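Local structure of ribosomal RNA methyltransferase, putative (Plasmodium falciparum, 2PLW) at residues L173-K178 with V192-L197; N23-D28 with K48-G53; D124-S129 with V152-G157; K74-N79 with T137-Q142. The protein binds S-adenosylmethionine and, as a member of the RlmE (FtsJ-like) family, probably methylates the 2'-hydroxyl of a uridine in ribosomal RNA. All coordinates share one frame; numbering follows the deposited sequence.

Contact 1: L173-K178 with V192-L197; sequences LVHTTK and VCKNFL
The carbonyl oxygen of Val-192 takes the backbone N-H of His-175 at 2.8 Å, N to O, and also receives the CA-H of Val-174 at 3.3 Å, CA to O. ND1 of His-175 lies 3.5 Å from the same Val-192 O, which sits near the ring plane at its edge. Val-192 N returns a bond to His-175 O, and Leu-173 and Lys-194 form a second reciprocal pair, with Lys-194 N to Leu-173 O at 2.9 Å. Between these two hydrogen-bonded pairs stands the non-hydrogen-bonded pair Val-174 and Cys-193. On that face both methyls of Val-174 lie against the cysteine sulfur, CG1 to Cys-193 SG at 3.9 Å, and both residues are covered by helix 160-168.

On the other face Leu-173 is exposed, while Val-192 is buried against Tyr-17 of helix 7-17. Leu-173 bends its CD1 back to CB of Lys-194 at 3.6 Å; its first torsion, -27°, lies away from the staggered values, consistent with that bend. The lysine chain, bent at three successive torsions, leads away to give NZ to Tyr-17 O. Beyond the paired residues, CG2 of Thr-177 meets CG2 of Val-192 at 3.7 Å, the side chains at about a right angle, while Thr-177 OG1 bonds Tyr-190 N. With strand axes at 164°, this is the antiparallel beta hairpin of strands 171-176 and 188-196, which ends the seven-stranded 3-2-1-4-5-7-6 sheet of class I methyltransferases.

Contact 2: N23-D28 with K48-G53; sequences NKIILD and KNKIIG
Leu-27 and Ile-52 meet with their side chains set at a slant: CD1 of Leu-27 lies 3.7 Å from CG2 of Ile-52 and closer still, at 3.5 Å, to Ile-52 O. The leucine CG stands opposite the backbone N (chi1 175°), which lets the branch carrying CD1 lean over the neighbouring strand. On the same face Ile-25 and Lys-50 run side by side in one direction, CG1 of Ile-25 to CB of Lys-50 at 4.1 Å. From helix 93-102, Leu-102 packs on Ile-25, and Ile-101 on Lys-50 and Ile-52.

The axes are 16° from parallel and approach to 4.6 Å at their closest, as expected for the first two strands of a Rossmann-like beta-alpha-beta unit, joined through helix 35-43. Backbone bonds alternate across them: Ile-26 N to Lys-50 O, Ile-52 N to Ile-26 O, and Asp-28 N to Ile-52 O.

On the opposite face, CD1 of Ile-26 approaches ND2 of Asn-49 obliquely at 3.8 Å. That amide nitrogen donates to Lys-24 O at 3.0 Å, on a lone pair in the carbonyl plane, beside a weak bond from Lys-50 N; ND2 also serves Lys-21 O. At the exposed end Asn-23 and Lys-48 lie alongside each other, with Lys-48 NZ giving a bond to Asn-23 OD1 at 3.1 Å.

Contact 3: D124-S129 with V152-G157; sequences DDHLNS and VKMYLG
Two hydrogen bonds join the helix to the strand end, both at Tyr-155. Its backbone N donates to Ser-129 OG at 2.8 Å with an N-H...O angle of 160°; the serine hydroxyl reaches it because OG extends opposite the helix backbone N (chi1 179°). The tyrosine carbonyl oxygen receives ND1 of His-126, also at 2.8 Å. This bond is bent, 137° at the hydrogen: the oxygen lies in the imidazole plane, but the nitrogen stands above the carbonyl plane. Since His-126 NE2 bonds to Gln-159 N, both ring nitrogens are engaged, which should fix the ring's rotation.

These bonds tie the start of helix 122-143 to the end of strand 148-155, an antiparallel alpha/beta neighbour pair (158° between axes) in the Rossmann-like methyltransferase fold. The strand carries Lys-153, the predicted proton acceptor, whose NZ leads away from the helix to a salt bridge with Asp-113.

Apolar and ring contacts fill in around the polar pair. CA of Gly-157 sits over one face of the imidazole, 3.5 Å from its centroid, a CH-pi contact. CE of Met-154 approaches CE1 of His-126 at 3.7 Å, while Ser-129 CB meets the edge of the Tyr-155 ring, 3.8 Å from CD2.

Contact 4: K74-N79 with T137-Q142; sequences KDNMNN and THFMEQ
Asn-78 is gripped at two points by the helix, through short polar bonds at the solvent-facing rim of the contact. NE2 of His-138 donates to Asn-78 OD1 at 2.6 Å, nearly straight at 172°. The oxygen lies in the imidazole plane, whereas the nitrogen stands well above the plane of the asparagine amide, the two flat groups being 71° apart. One turn on, NE2 of Gln-142 gives a bond to Asn-78 O at 2.8 Å and a second to His-138 O of its own helix at 3.1 Å. With both amide hydrogens spent, the glutamine is held with OE1 turned to water 1. The two amides of Asn-78 and Gln-142 cross at a slant, planes 30° apart, with Asn-78 CB 3.4 Å from Gln-142 OE1.

Deeper in, the buried Asn-76 and Phe-139 meet by van der Waals contact, Asn-76 ND2 at the ring edge 3.6 Å from Phe-139 CD1. Asn-76 OD1 accepts a bond from Gly-73 N, and Phe-139 also packs against Ile-72, Leu-27 and Leu-98. Between the two parts water 1 accepts from Asn-76 ND2 and Asn-78 N; its oxygen lies 2.7 Å from Gln-142 OE1, to which it probably donates. Ile-72, an observed S-adenosylmethionine-binding residue, lies in the same loop, just before residues 74-79; the contact thus fastens to helix 122-143 a loop bordering the cofactor pocket of this Rossmann-like methyltransferase fold.

How the contacts relate
Along the chain contact 2 closes first, contacts 4 and 3 then alternate their segments, and contact 1 comes last. Contacts 1, 2 and 3 all reach the one mixed sheet: contact 2 joins two of its parallel strands, contact 1 forms one edge of it, with strand 171-176 outermost, and contact 3 uses strand 148-155, neighbour of 188-196. Contacts 3 and 4 share helix 122-143, their centres about 18 Å apart. Contacts 2 and 3 lie on opposite sides of the chain's centre, about 26 Å between centres. Direct touch occurs between contacts 2 and 4, where Leu-27 CD2 meets Phe-139 CE2 at 3.7 Å. Sheet, helix and pocket loop are thus integrated in a single methyltransferase domain.

Contact 1: L173-K178 with V192-L197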
loop_
_atom_site.group_PDB
_atom_site.type_symbol
_atom_site.label_atom_id
_atom_site.label_comp_id
_atom_site.label_asym_id
_atom_site.label_seq_id
_atom_site.Cartn_x
_atom_site.Cartn_y
_atom_site.Cartn_z
ATOM N N LEU A 173 0.076 -7.931 -14.542
ATOM C CA LEU A 173 1.545 -7.834 -14.513
ATOM C C LEU A 173 2.052 -7.496 -13.125
ATOM O O LEU A 173 1.439 -6.708 -12.411
ATOM C CB LEU A 173 2.108 -6.779 -15.477
ATOM C CG LEU A 173 1.563 -6.199 -16.788
ATOM C CD1 LEU A 173 0.798 -4.921 -16.518
ATOM C CD2 LEU A 173 2.752 -5.882 -17.709
ATOM N N VAL A 174 3.216 -8.038 -12.780
ATOM C CA VAL A 174 3.865 -7.727 -11.518
ATOM C C VAL A 174 5.350 -7.520 -11.746
ATOM O O VAL A 174 6.009 -8.381 -12.345
ATOM C CB VAL A 174 3.672 -8.860 -10.468
ATOM C CG1 VAL A 174 4.354 -8.479 -9.158
ATOM C CG2 VAL A 174 2.177 -9.117 -10.219
ATOM N N HIS A 175 5.855 -6.388 -11.264
ATOM C CA HIS A 175 7.256 -5.972 -11.460
ATOM C C HIS A 175 7.940 -5.845 -10.113
ATOM O O HIS A 175 7.329 -5.413 -9.139
ATOM C CB HIS A 175 7.339 -4.625 -12.197
ATOM C CG HIS A 175 6.494 -4.551 -13.432
ATOM N ND1 HIS A 175 5.162 -4.185 -13.409
ATOM C CD2 HIS A 175 6.792 -4.801 -14.730
ATOM C CE1 HIS A 175 4.679 -4.210 -14.639
ATOM N NE2 HIS A 175 5.647 -4.582 -15.460
ATOM N N THR A 176 9.205 -6.247 -10.038
ATOM C CA THR A 176 10.007 -5.929 -8.871
ATOM C C THR A 176 10.881 -4.716 -9.213
ATOM O O THR A 176 11.533 -4.680 -10.275
ATOM C CB THR A 176 10.887 -7.120 -8.444
ATOM O OG1 THR A 176 10.092 -8.307 -8.394
ATOM C CG2 THR A 176 11.452 -6.875 -7.064
ATOM N N THR A 177 10.878 -3.716 -8.335
ATOM C CA THR A 177 11.720 -2.539 -8.534
ATOM C C THR A 177 13.156 -2.865 -8.105
ATOM O O THR A 177 13.399 -3.901 -7.503
ATOM C CB THR A 177 11.203 -1.346 -7.717
ATOM O OG1 THR A 177 11.400 -1.608 -6.324
ATOM C CG2 THR A 177 9.728 -1.135 -7.976
ATOM N N LYS A 178 14.087 -1.961 -8.400
ATOM C CA LYS A 178 15.491 -2.096 -7.993
ATOM C C LYS A 178 15.694 -1.986 -6.473
ATOM O O LYS A 178 15.178 -1.055 -5.854
ATOM C CB LYS A 178 16.341 -1.043 -8.717
ATOM C CG LYS A 178 17.843 -1.276 -8.613
ATOM C CD LYS A 178 18.284 -2.492 -9.439
ATOM C CE LYS A 178 19.811 -2.653 -9.472
ATOM N NZ LYS A 178 20.339 -3.461 -8.324
ATOM N N VAL A 192 5.307 -4.048 -7.709
ATOM C CA VAL A 192 4.374 -3.182 -8.432
ATOM C C VAL A 192 3.426 -4.036 -9.250
ATOM O O VAL A 192 3.844 -4.735 -10.187
ATOM C CB VAL A 192 5.150 -2.193 -9.356
ATOM C CG1 VAL A 192 4.163 -1.286 -10.082
ATOM C CG2 VAL A 192 6.090 -1.379 -8.535
ATOM N N CYS A 193 2.130 -3.982 -8.918
ATOM C CA CYS A 193 1.177 -4.885 -9.505
ATOM C C CYS A 193 0.128 -4.081 -10.242
ATOM O O CYS A 193 -0.527 -3.221 -9.655
ATOM C CB CYS A 193 0.476 -5.691 -8.395
ATOM S SG CYS A 193 1.638 -6.494 -7.256
ATOM N N LYS A 194 -0.028 -4.395 -11.526
ATOM C CA LYS A 194 -0.916 -3.672 -12.403
ATOM C C LYS A 194 -2.033 -4.519 -12.955
ATOM O O LYS A 194 -1.826 -5.652 -13.412
ATOM C CB LYS A 194 -0.094 -3.043 -13.537
ATOM C CG LYS A 194 1.103 -2.223 -13.030
ATOM C CD LYS A 194 0.751 -0.768 -12.694
ATOM C CE LYS A 194 0.662 0.129 -13.932
ATOM N NZ LYS A 194 1.981 0.647 -14.448
ATOM N N ASN A 195 -3.237 -3.941 -12.895
ATOM C CA ASN A 195 -4.450 -4.455 -13.489
ATOM C C ASN A 195 -4.936 -5.701 -12.743
ATOM O O ASN A 195 -4.816 -6.832 -13.201
ATOM C CB ASN A 195 -4.295 -4.637 -15.029
ATOM C CG ASN A 195 -5.610 -4.927 -15.717
ATOM O OD1 ASN A 195 -6.677 -4.621 -15.199
ATOM N ND2 ASN A 195 -5.532 -5.511 -16.917
ATOM N N PHE A 196 -5.531 -5.432 -11.571
ATOM C CA PHE A 196 -6.135 -6.510 -10.802
ATOM C C PHE A 196 -7.206 -7.214 -11.621
ATOM O O PHE A 196 -8.161 -6.582 -12.085
ATOM C CB PHE A 196 -6.772 -5.950 -9.533
ATOM C CG PHE A 196 -7.349 -7.036 -8.623
ATOM C CD1 PHE A 196 -6.487 -7.905 -7.956
ATOM C CD2 PHE A 196 -8.731 -7.188 -8.452
ATOM C CE1 PHE A 196 -6.999 -8.915 -7.101
ATOM C CE2 PHE A 196 -9.254 -8.186 -7.627
ATOM C CZ PHE A 196 -8.385 -9.050 -6.946
ATOM N N LEU A 197 -7.061 -8.532 -11.739
ATOM C CA LEU A 197 -8.024 -9.356 -12.467
ATOM C C LEU A 197 -8.792 -10.333 -11.583
ATOM O O LEU A 197 -9.666 -11.041 -12.076
ATOM C CB LEU A 197 -7.315 -10.157 -13.581
ATOM C CG LEU A 197 -6.562 -9.319 -14.618
ATOM C CD1 LEU A 197 -5.685 -10.205 -15.495
ATOM C CD2 LEU A 197 -7.503 -8.470 -15.420
#

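Contact 2: N23-D28 with K48-G53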
loop_
_atom_site.group_PDB
_atom_site.type_symbol
_atom_site.label_atom_id
_atom_site.label_comp_id
_atom_site.label_asym_id
_atom_site.label_seq_id
_atom_site.Cartn_x
_atom_site.Cartn_y
_atom_site.Cartn_z
ATOM N N ASN A 23 -9.793 10.797 -10.799
ATOM C CA ASN A 23 -10.984 9.988 -10.516
ATOM C C ASN A 23 -10.638 8.593 -9.991
ATOM O O ASN A 23 -11.256 7.594 -10.377
ATOM C CB ASN A 23 -11.918 9.895 -11.747
ATOM C CG ASN A 23 -13.332 9.446 -11.375
ATOM O OD1 ASN A 23 -13.725 9.513 -10.213
ATOM N ND2 ASN A 23 -14.090 8.975 -12.362
ATOM N N LYS A 24 -9.636 8.542 -9.122
ATOM C CA LYS A 24 -9.269 7.284 -8.468
ATOM C C LYS A 24 -9.412 7.402 -6.968
ATOM O O LYS A 24 -9.149 8.472 -6.390
ATOM C CB LYS A 24 -7.822 6.892 -8.770
ATOM C CG LYS A 24 -7.485 6.743 -10.281
ATOM C CD LYS A 24 -8.146 5.511 -10.874
ATOM C CE LYS A 24 -7.992 5.457 -12.393
ATOM N NZ LYS A 24 -8.771 4.309 -12.947
ATOM N N ILE A 25 -9.802 6.289 -6.353
ATOM C CA ILE A 25 -9.760 6.201 -4.896
ATOM C C ILE A 25 -8.400 5.566 -4.565
ATOM O O ILE A 25 -8.057 4.507 -5.081
ATOM C CB ILE A 25 -10.919 5.369 -4.349
ATOM C CG1 ILE A 25 -12.259 6.057 -4.673
ATOM C CG2 ILE A 25 -10.764 5.180 -2.847
ATOM C CD1 ILE A 25 -13.499 5.303 -4.110
ATOM N N ILE A 26 -7.661 6.207 -3.674
ATOM C CA ILE A 26 -6.270 5.826 -3.365
ATOM C C ILE A 26 -6.089 5.592 -1.865
ATOM O O ILE A 26 -6.440 6.432 -1.034
ATOM C CB ILE A 26 -5.295 6.920 -3.838
ATOM C CG1 ILE A 26 -5.503 7.200 -5.329
ATOM C CG2 ILE A 26 -3.833 6.487 -3.637
ATOM C CD1 ILE A 26 -5.075 8.601 -5.713
ATOM N N LEU A 27 -5.531 4.431 -1.530
ATOM C CA LEU A 27 -5.242 4.078 -0.140
ATOM C C LEU A 27 -3.744 3.951 0.069
ATOM O O LEU A 27 -3.063 3.269 -0.678
ATOM C CB LEU A 27 -5.914 2.753 0.215
ATOM C CG LEU A 27 -5.603 2.181 1.607
ATOM C CD1 LEU A 27 -6.082 3.099 2.700
ATOM C CD2 LEU A 27 -6.239 0.810 1.769
ATOM N N ASP A 28 -3.261 4.571 1.140
ATOM C CA ASP A 28 -1.849 4.646 1.449
ATOM C C ASP A 28 -1.668 3.954 2.787
ATOM O O ASP A 28 -2.063 4.508 3.819
ATOM C CB ASP A 28 -1.461 6.122 1.543
ATOM C CG ASP A 28 -0.019 6.335 1.940
ATOM O OD1 ASP A 28 0.825 5.473 1.652
ATOM O OD2 ASP A 28 0.265 7.383 2.576
ATOM N N LYS A 48 -10.374 15.006 -9.250
ATOM C CA LYS A 48 -11.277 14.485 -8.241
ATOM C C LYS A 48 -10.668 13.150 -7.798
ATOM O O LYS A 48 -10.381 12.297 -8.647
ATOM C CB LYS A 48 -12.651 14.285 -8.866
ATOM C CG LYS A 48 -13.581 13.454 -8.035
ATOM C CD LYS A 48 -14.936 13.313 -8.697
ATOM C CE LYS A 48 -15.819 12.374 -7.865
ATOM N NZ LYS A 48 -15.343 10.958 -8.055
ATOM N N ASN A 49 -10.468 12.982 -6.485
ATOM C CA ASN A 49 -9.946 11.728 -5.926
ATOM C C ASN A 49 -10.456 11.585 -4.510
ATOM O O ASN A 49 -10.949 12.554 -3.948
ATOM C CB ASN A 49 -8.406 11.768 -5.865
ATOM C CG ASN A 49 -7.744 11.765 -7.241
ATOM O OD1 ASN A 49 -7.398 12.831 -7.764
ATOM N ND2 ASN A 49 -7.546 10.573 -7.828
ATOM N N LYS A 50 -10.354 10.380 -3.940
ATOM C CA LYS A 50 -10.426 10.190 -2.490
ATOM C C LYS A 50 -9.076 9.621 -2.092
ATOM O O LYS A 50 -8.619 8.643 -2.683
ATOM C CB LYS A 50 -11.489 9.177 -2.099
ATOM C CG LYS A 50 -12.856 9.735 -1.884
ATOM C CD LYS A 50 -13.847 8.616 -1.551
ATOM C CE LYS A 50 -15.214 9.202 -1.180
ATOM N NZ LYS A 50 -15.748 10.231 -2.130
ATOM N N ILE A 51 -8.437 10.264 -1.128
ATOM C CA ILE A 51 -7.145 9.819 -0.611
ATOM C C ILE A 51 -7.338 9.359 0.841
ATOM O O ILE A 51 -7.816 10.124 1.675
ATOM C CB ILE A 51 -6.098 10.943 -0.716
ATOM C CG1 ILE A 51 -6.007 11.433 -2.168
ATOM C CG2 ILE A 51 -4.730 10.453 -0.267
ATOM C CD1 ILE A 51 -5.441 12.826 -2.267
ATOM N N ILE A 52 -6.987 8.105 1.116
ATOM C CA ILE A 52 -7.148 7.504 2.451
ATOM C C ILE A 52 -5.781 7.015 2.937
ATOM O O ILE A 52 -5.044 6.380 2.197
ATOM C CB ILE A 52 -8.164 6.317 2.449
ATOM C CG1 ILE A 52 -9.492 6.728 1.791
ATOM C CG2 ILE A 52 -8.389 5.807 3.881
ATOM C CD1 ILE A 52 -10.283 5.569 1.258
ATOM N N GLY A 53 -5.472 7.305 4.195
ATOM C CA GLY A 53 -4.227 6.851 4.814
ATOM C C GLY A 53 -4.553 5.938 5.965
ATOM O O GLY A 53 -5.464 6.241 6.756
#

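Contact 3: D124-S129 with V152-G157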
loop_
_atom_site.group_PDB
_atom_site.type_symbol
_atom_site.label_atom_id
_atom_site.label_comp_id
_atom_site.label_asym_id
_atom_site.label_seq_id
_atom_site.Cartn_x
_atom_site.Cartn_y
_atom_site.Cartn_z
ATOM N N ASP A 124 15.246 -13.771 9.680
ATOM C CA ASP A 124 14.016 -13.594 10.464
ATOM C C ASP A 124 13.280 -12.324 10.033
ATOM O O ASP A 124 12.059 -12.316 9.911
ATOM C CB ASP A 124 14.342 -13.485 11.954
ATOM C CG ASP A 124 14.384 -14.823 12.659
ATOM O OD1 ASP A 124 13.531 -15.695 12.379
ATOM O OD2 ASP A 124 15.256 -14.983 13.529
ATOM N N ASP A 125 14.035 -11.249 9.818
ATOM C CA ASP A 125 13.449 -9.978 9.413
ATOM C C ASP A 125 12.780 -10.111 8.039
ATOM O O ASP A 125 11.728 -9.523 7.801
ATOM C CB ASP A 125 14.511 -8.868 9.386
ATOM C CG ASP A 125 14.943 -8.449 10.790
ATOM O OD1 ASP A 125 14.172 -8.651 11.742
ATOM O OD2 ASP A 125 16.064 -7.920 10.920
ATOM N N HIS A 126 13.391 -10.897 7.157
ATOM C CA HIS A 126 12.782 -11.161 5.848
ATOM C C HIS A 126 11.480 -11.937 6.022
ATOM O O HIS A 126 10.459 -11.570 5.430
ATOM C CB HIS A 126 13.744 -11.914 4.932
ATOM C CG HIS A 126 13.120 -12.357 3.643
ATOM N ND1 HIS A 126 12.689 -11.459 2.687
ATOM C CD2 HIS A 126 12.793 -13.588 3.187
ATOM C CE1 HIS A 126 12.149 -12.125 1.680
ATOM N NE2 HIS A 126 12.209 -13.418 1.952
ATOM N N LEU A 127 11.501 -13.011 6.810
ATOM C CA LEU A 127 10.278 -13.796 7.055
ATOM C C LEU A 127 9.166 -12.946 7.673
ATOM O O LEU A 127 7.976 -13.062 7.290
ATOM C CB LEU A 127 10.551 -15.023 7.941
ATOM C CG LEU A 127 9.419 -16.060 8.019
ATOM C CD1 LEU A 127 9.226 -16.660 6.626
ATOM C CD2 LEU A 127 9.745 -17.128 9.077
ATOM N N ASN A 128 9.538 -12.094 8.632
ATOM C CA ASN A 128 8.559 -11.173 9.232
ATOM C C ASN A 128 7.988 -10.231 8.193
ATOM O O ASN A 128 6.803 -9.908 8.233
ATOM C CB ASN A 128 9.178 -10.330 10.347
ATOM C CG ASN A 128 9.590 -11.146 11.543
ATOM O OD1 ASN A 128 9.234 -12.314 11.662
ATOM N ND2 ASN A 128 10.345 -10.517 12.454
ATOM N N SER A 129 8.859 -9.742 7.315
ATOM C CA SER A 129 8.447 -8.885 6.205
ATOM C C SER A 129 7.493 -9.626 5.284
ATOM O O SER A 129 6.528 -9.032 4.776
ATOM C CB SER A 129 9.672 -8.397 5.420
ATOM O OG SER A 129 9.323 -7.568 4.309
ATOM N N VAL A 152 3.552 -2.679 -3.008
ATOM C CA VAL A 152 3.831 -3.026 -1.615
ATOM C C VAL A 152 5.330 -3.189 -1.399
ATOM O O VAL A 152 6.017 -3.848 -2.191
ATOM C CB VAL A 152 3.045 -4.291 -1.178
ATOM C CG1 VAL A 152 3.352 -5.497 -2.080
ATOM C CG2 VAL A 152 3.276 -4.616 0.310
ATOM N N LYS A 153 5.816 -2.576 -0.328
ATOM C CA LYS A 153 7.232 -2.713 0.038
ATOM C C LYS A 153 7.507 -4.007 0.812
ATOM O O LYS A 153 6.669 -4.477 1.577
ATOM C CB LYS A 153 7.684 -1.493 0.849
ATOM C CG LYS A 153 9.195 -1.411 1.071
ATOM C CD LYS A 153 9.580 -0.119 1.796
ATOM C CE LYS A 153 9.051 0.038 3.193
ATOM N NZ LYS A 153 9.399 1.394 3.732
ATOM N N MET A 154 8.696 -4.573 0.617
ATOM C CA MET A 154 9.138 -5.654 1.504
ATOM C C MET A 154 10.654 -5.703 1.526
ATOM O O MET A 154 11.307 -5.135 0.620
ATOM C CB MET A 154 8.589 -7.005 1.057
ATOM C CG MET A 154 9.229 -7.561 -0.220
ATOM S SD MET A 154 8.716 -9.263 -0.580
ATOM C CE MET A 154 9.127 -10.097 0.961
ATOM N N TYR A 155 11.202 -6.369 2.548
ATOM C CA TYR A 155 12.642 -6.695 2.543
ATOM C C TYR A 155 12.893 -7.787 1.532
ATOM O O TYR A 155 12.306 -8.866 1.624
ATOM C CB TYR A 155 13.155 -7.128 3.927
ATOM C CG TYR A 155 13.241 -5.981 4.897
ATOM C CD1 TYR A 155 14.077 -4.890 4.647
ATOM C CD2 TYR A 155 12.462 -5.967 6.055
ATOM C CE1 TYR A 155 14.136 -3.816 5.537
ATOM C CE2 TYR A 155 12.514 -4.900 6.943
ATOM C CZ TYR A 155 13.356 -3.833 6.675
ATOM O OH TYR A 155 13.417 -2.776 7.552
ATOM N N LEU A 156 13.765 -7.507 0.563
ATOM C CA LEU A 156 14.120 -8.483 -0.451
ATOM C C LEU A 156 14.791 -9.687 0.190
ATOM O O LEU A 156 15.611 -9.551 1.115
ATOM C CB LEU A 156 15.058 -7.878 -1.498
ATOM C CG LEU A 156 15.612 -8.791 -2.609
ATOM C CD1 LEU A 156 14.575 -9.162 -3.647
ATOM C CD2 LEU A 156 16.785 -8.129 -3.328
ATOM N N GLY A 157 14.448 -10.860 -0.313
ATOM C CA GLY A 157 15.071 -12.079 0.191
ATOM C C GLY A 157 14.524 -13.331 -0.421
ATOM O O GLY A 157 13.921 -13.312 -1.490
#

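Contact 4: K74-N79 with T137-Q142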
loop_
_atom_site.group_PDB
_atom_site.type_symbol
_atom_site.label_atom_id
_atom_site.label_comp_id
_atom_site.label_asym_id
_atom_site.label_seq_id
_atom_site.Cartn_x
_atom_site.Cartn_y
_atom_site.Cartn_z
ATOM N N LYS A 74 -4.607 -6.900 11.782
ATOM C CA LYS A 74 -5.158 -6.953 13.145
ATOM C C LYS A 74 -6.508 -6.235 13.294
ATOM O O LYS A 74 -7.513 -6.830 13.710
ATOM C CB LYS A 74 -4.138 -6.375 14.138
ATOM C CG LYS A 74 -4.623 -6.266 15.579
ATOM C CD LYS A 74 -3.747 -5.345 16.395
ATOM C CE LYS A 74 -4.206 -5.266 17.847
ATOM N NZ LYS A 74 -5.656 -4.894 17.990
ATOM N N ASP A 75 -6.516 -4.943 12.963
ATOM C CA ASP A 75 -7.702 -4.083 13.074
ATOM C C ASP A 75 -8.647 -4.114 11.873
ATOM O O ASP A 75 -9.673 -3.452 11.869
ATOM C CB ASP A 75 -7.258 -2.647 13.352
ATOM C CG ASP A 75 -6.445 -2.538 14.624
ATOM O OD1 ASP A 75 -6.910 -3.082 15.664
ATOM O OD2 ASP A 75 -5.360 -1.917 14.591
ATOM N N ASN A 76 -8.282 -4.829 10.822
ATOM C CA ASN A 76 -9.294 -5.214 9.843
ATOM C C ASN A 76 -9.718 -6.629 10.209
ATOM O O ASN A 76 -8.934 -7.386 10.779
ATOM C CB ASN A 76 -8.807 -5.135 8.391
ATOM C CG ASN A 76 -7.593 -6.009 8.126
ATOM O OD1 ASN A 76 -6.507 -5.773 8.648
ATOM N ND2 ASN A 76 -7.782 -7.053 7.340
ATOM N N MET A 77 -10.957 -6.971 9.889
ATOM C CA MET A 77 -11.559 -8.197 10.457
ATOM C C MET A 77 -11.137 -9.494 9.760
ATOM O O MET A 77 -10.967 -10.554 10.405
ATOM C CB MET A 77 -13.078 -8.051 10.500
ATOM C CG MET A 77 -13.763 -9.244 11.135
ATOM S SD MET A 77 -13.251 -9.418 12.856
ATOM C CE MET A 77 -14.740 -8.864 13.692
ATOM N N ASN A 78 -10.963 -9.421 8.439
ATOM C CA ASN A 78 -10.674 -10.603 7.664
ATOM C C ASN A 78 -9.178 -10.667 7.371
ATOM O O ASN A 78 -8.652 -9.958 6.495
ATOM C CB ASN A 78 -11.552 -10.641 6.404
ATOM C CG ASN A 78 -11.214 -11.792 5.457
ATOM O OD1 ASN A 78 -10.321 -12.625 5.714
ATOM N ND2 ASN A 78 -11.961 -11.871 4.384
ATOM N N ASN A 79 -8.506 -11.530 8.124
ATOM C CA ASN A 79 -7.063 -11.755 7.986
ATOM C C ASN A 79 -6.768 -13.207 7.590
ATOM O O ASN A 79 -7.700 -14.009 7.472
ATOM C CB ASN A 79 -6.392 -11.412 9.301
ATOM C CG ASN A 79 -6.665 -9.998 9.723
ATOM O OD1 ASN A 79 -6.407 -9.055 8.958
ATOM N ND2 ASN A 79 -7.189 -9.825 10.946
ATOM N N THR A 137 -1.472 -8.019 1.602
ATOM C CA THR A 137 -2.022 -8.602 0.359
ATOM C C THR A 137 -3.439 -9.206 0.540
ATOM O O THR A 137 -4.331 -8.978 -0.262
ATOM C CB THR A 137 -1.030 -9.627 -0.217
ATOM O OG1 THR A 137 0.221 -8.954 -0.458
ATOM C CG2 THR A 137 -1.568 -10.301 -1.518
ATOM N N HIS A 138 -3.635 -9.913 1.653
ATOM C CA HIS A 138 -4.939 -10.475 1.981
ATOM C C HIS A 138 -5.997 -9.387 2.137
ATOM O O HIS A 138 -7.121 -9.544 1.673
ATOM C CB HIS A 138 -4.819 -11.288 3.265
ATOM C CG HIS A 138 -6.083 -11.987 3.639
ATOM N ND1 HIS A 138 -6.487 -13.164 3.045
ATOM C CD2 HIS A 138 -7.048 -11.657 4.529
ATOM C CE1 HIS A 138 -7.647 -13.534 3.560
ATOM N NE2 HIS A 138 -8.009 -12.637 4.460
ATOM N N PHE A 139 -5.629 -8.294 2.808
ATOM C CA PHE A 139 -6.514 -7.160 2.989
ATOM C C PHE A 139 -6.778 -6.485 1.617
ATOM O O PHE A 139 -7.928 -6.172 1.248
ATOM C CB PHE A 139 -5.888 -6.206 4.006
ATOM C CG PHE A 139 -6.479 -4.839 3.991
ATOM C CD1 PHE A 139 -7.646 -4.576 4.677
ATOM C CD2 PHE A 139 -5.896 -3.828 3.229
ATOM C CE1 PHE A 139 -8.206 -3.317 4.665
ATOM C CE2 PHE A 139 -6.454 -2.545 3.198
ATOM C CZ PHE A 139 -7.607 -2.294 3.919
ATOM N N MET A 140 -5.712 -6.306 0.843
ATOM C CA MET A 140 -5.796 -5.693 -0.506
ATOM C C MET A 140 -6.822 -6.403 -1.399
ATOM O O MET A 140 -7.669 -5.765 -2.054
ATOM C CB MET A 140 -4.384 -5.675 -1.158
ATOM C CG MET A 140 -4.391 -5.290 -2.695
ATOM S SD MET A 140 -4.862 -6.541 -3.799
ATOM C CE MET A 140 -3.564 -7.750 -3.574
ATOM N N GLU A 141 -6.762 -7.730 -1.414
ATOM C CA GLU A 141 -7.662 -8.520 -2.232
ATOM C C GLU A 141 -9.130 -8.225 -1.976
ATOM O O GLU A 141 -9.963 -8.358 -2.884
ATOM C CB GLU A 141 -7.444 -9.994 -1.949
ATOM C CG GLU A 141 -6.393 -10.687 -2.761
ATOM C CD GLU A 141 -6.711 -12.164 -2.820
ATOM O OE1 GLU A 141 -6.699 -12.792 -1.744
ATOM O OE2 GLU A 141 -7.042 -12.677 -3.922
ATOM N N GLN A 142 -9.455 -7.870 -0.730
ATOM C CA GLN A 142 -10.840 -7.566 -0.359
ATOM C C GLN A 142 -11.293 -6.241 -0.905
ATOM O O GLN A 142 -12.459 -6.105 -1.264
ATOM C CB GLN A 142 -10.991 -7.563 1.170
ATOM C CG GLN A 142 -10.634 -8.922 1.819
ATOM C CD GLN A 142 -10.494 -8.815 3.334
ATOM O OE1 GLN A 142 -11.358 -8.267 4.010
ATOM N NE2 GLN A 142 -9.373 -9.293 3.856
HETATM O O HOH W 1 -10.711 -7.190 6.423
#